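Local coordinates for protein translation factor SUI1 homolog (Pyrococcus horikoshii, PDB 5ZCY) that probably acts in translation initiation, with mRNA binding, as a member of the SUI1 family of initiation factors, at residues V26-A31 with Q75-D80. Numbering follows the deposited sequence.
Sequences VYIERA and QGDHRD
Ile28 lies against the ion pair that Arg79 forms with Asp77. The chain of Arg79 can be followed outward: CB leads to CG, 4.2 Å from Val26 CG1; CD passes within 3.9 Å of Ile28 CG1; NE comes to 3.4 Å from that same methylene, which sits over one face of the guanidinium, offset toward its rim, with CZ 3.6 Å from Ile28 CG1. A bend at chi3 (-71°) turns the planar end back to Asp77, which it grips side-on. Arg79 NE donates to Asp77 OD1 (3.0 Å) and Arg79 NH2 to Asp77 OD2 (2.8 Å), the latter on the syn lone pair, while NH1 pairs with the C-terminal carboxylate of Glu99. Ile28 CD1 reaches on to the carboxylate, 3.5 Å from Asp77 CG. In the SUI1 fold this joins strand 24-30 of the mixed sheet to the loop between strand 71-75 and helix 82-88, where Asp77, its CG swung opposite the backbone N (chi1 -177°), also offers OD1 to Arg79 N, closing an Asx turn. With an alanine at Asp77, Arg79 NE and NH2 would probably lose their carboxylate and the Asx turn its acceptor, and the guanidinium would be freer to turn away from Ile28. His78 NE2 reaches back to Gln75 O, at the end of strand 71-75 (2.7 Å), and Thr38 of strand 36-41 hydrogen-bonds to Gly76 O and His78 N.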
loop_
_atom_site.group_PDB
_atom_site.type_symbol
_atom_site.label_atom_id
_atom_site.label_comp_id
_atom_site.label_asym_id
_atom_site.label_seq_id
_atom_site.Cartn_x
_atom_site.Cartn_y
_atom_site.Cartn_z
ATOM N N VAL A 26 -4.063 4.458 2.315
ATOM C CA VAL A 26 -2.771 4.711 1.705
ATOM C C VAL A 26 -2.420 6.152 2.052
ATOM O O VAL A 26 -3.184 7.072 1.688
ATOM C CB VAL A 26 -2.718 4.498 0.220
ATOM C CG1 VAL A 26 -1.306 4.754 -0.345
ATOM C CG2 VAL A 26 -3.229 3.130 -0.179
ATOM N N TYR A 27 -1.269 6.368 2.652
ATOM C CA TYR A 27 -0.926 7.742 3.085
ATOM C C TYR A 27 0.573 7.898 3.078
ATOM O O TYR A 27 1.254 6.931 2.932
ATOM C CB TYR A 27 -1.495 8.020 4.437
ATOM C CG TYR A 27 -1.143 7.123 5.586
ATOM C CD1 TYR A 27 -1.873 6.002 5.857
ATOM C CD2 TYR A 27 -0.050 7.382 6.444
ATOM C CE1 TYR A 27 -1.589 5.136 6.934
ATOM C CE2 TYR A 27 0.258 6.518 7.455
ATOM C CZ TYR A 27 -0.519 5.417 7.747
ATOM O OH TYR A 27 -0.315 4.520 8.759
ATOM N N ILE A 28 1.080 9.090 3.315
ATOM C CA ILE A 28 2.518 9.351 3.237
ATOM C C ILE A 28 3.038 9.614 4.583
ATOM O O ILE A 28 2.380 10.262 5.441
ATOM C CB ILE A 28 2.784 10.621 2.418
ATOM C CG1 ILE A 28 2.289 10.490 1.040
ATOM C CG2 ILE A 28 4.254 11.056 2.560
ATOM C CD1 ILE A 28 2.953 9.368 0.339
ATOM N N GLU A 29 4.219 9.082 4.882
ATOM C CA GLU A 29 5.020 9.400 6.105
ATOM C C GLU A 29 6.355 9.959 5.627
ATOM O O GLU A 29 6.816 9.788 4.499
ATOM C CB GLU A 29 5.253 8.198 7.002
ATOM C CG GLU A 29 4.029 7.787 7.832
ATOM C CD GLU A 29 4.210 6.629 8.781
ATOM O OE1 GLU A 29 5.217 5.906 8.700
ATOM O OE2 GLU A 29 3.235 6.370 9.625
ATOM N N ARG A 30 6.976 10.682 6.564
ATOM C CA ARG A 30 8.295 11.315 6.273
ATOM C C ARG A 30 9.352 10.319 6.359
ATOM O O ARG A 30 9.327 9.359 7.125
ATOM C CB ARG A 30 8.689 12.328 7.354
ATOM C CG ARG A 30 7.699 13.309 7.689
ATOM C CD ARG A 30 7.117 13.971 6.551
ATOM N NE ARG A 30 8.093 14.459 5.638
ATOM C CZ ARG A 30 7.803 15.119 4.493
ATOM N NH1 ARG A 30 6.570 15.300 4.162
ATOM N NH2 ARG A 30 8.746 15.552 3.649
ATOM N N ALA A 31 10.324 10.493 5.415
ATOM C CA ALA A 31 11.588 9.801 5.452
ATOM C C ALA A 31 12.659 10.865 5.654
ATOM O O ALA A 31 12.438 12.069 5.600
ATOM C CB ALA A 31 11.801 8.927 4.237
ATOM N N GLN A 75 9.262 3.101 -0.549
ATOM C CA GLN A 75 10.067 4.310 -0.757
ATOM C C GLN A 75 9.430 5.195 -1.831
ATOM O O GLN A 75 9.124 4.683 -2.913
ATOM C CB GLN A 75 11.427 3.862 -1.310
ATOM C CG GLN A 75 12.324 4.911 -1.882
ATOM C CD GLN A 75 13.531 4.374 -2.585
ATOM O OE1 GLN A 75 13.606 3.273 -3.210
ATOM N NE2 GLN A 75 14.540 5.204 -2.569
ATOM N N GLY A 76 9.202 6.433 -1.518
ATOM C CA GLY A 76 8.596 7.409 -2.402
ATOM C C GLY A 76 7.139 7.554 -2.261
ATOM O O GLY A 76 6.557 6.786 -1.493
ATOM N N ASP A 77 6.532 8.496 -2.942
ATOM C CA ASP A 77 5.096 8.765 -2.927
ATOM C C ASP A 77 4.495 8.110 -4.162
ATOM O O ASP A 77 4.786 8.523 -5.324
ATOM C CB ASP A 77 4.823 10.280 -2.986
ATOM C CG ASP A 77 3.401 10.649 -2.901
ATOM O OD1 ASP A 77 2.490 9.827 -3.197
ATOM O OD2 ASP A 77 3.146 11.840 -2.526
ATOM N N HIS A 78 3.725 6.996 -3.933
ATOM C CA HIS A 78 3.112 6.226 -5.042
ATOM C C HIS A 78 1.674 6.306 -5.042
ATOM O O HIS A 78 0.965 5.433 -5.580
ATOM C CB HIS A 78 3.698 4.763 -5.012
ATOM C CG HIS A 78 5.168 4.737 -5.147
ATOM N ND1 HIS A 78 5.758 5.158 -6.280
ATOM C CD2 HIS A 78 6.182 4.565 -4.219
ATOM C CE1 HIS A 78 7.079 5.164 -6.113
ATOM N NE2 HIS A 78 7.341 4.789 -4.886
ATOM N N ARG A 79 1.073 7.346 -4.418
ATOM C CA ARG A 79 -0.346 7.541 -4.421
ATOM C C ARG A 79 -0.894 7.678 -5.818
ATOM O O ARG A 79 -2.078 7.358 -6.009
ATOM C CB ARG A 79 -0.733 8.732 -3.547
ATOM C CG ARG A 79 -0.421 8.524 -2.069
ATOM C CD ARG A 79 -0.794 9.736 -1.274
ATOM N NE ARG A 79 0.123 10.832 -1.570
ATOM C CZ ARG A 79 -0.088 12.063 -1.165
ATOM N NH1 ARG A 79 -1.117 12.369 -0.465
ATOM N NH2 ARG A 79 0.789 12.998 -1.517
ATOM N N ASP A 80 -0.100 8.136 -6.770
ATOM C CA ASP A 80 -0.619 8.334 -8.135
ATOM C C ASP A 80 -1.000 6.993 -8.781
ATOM O O ASP A 80 -1.898 7.029 -9.654
ATOM C CB ASP A 80 0.439 9.012 -8.976
ATOM C CG ASP A 80 1.801 8.449 -8.852
ATOM O OD1 ASP A 80 2.126 7.503 -8.128
ATOM O OD2 ASP A 80 2.675 8.830 -9.663
#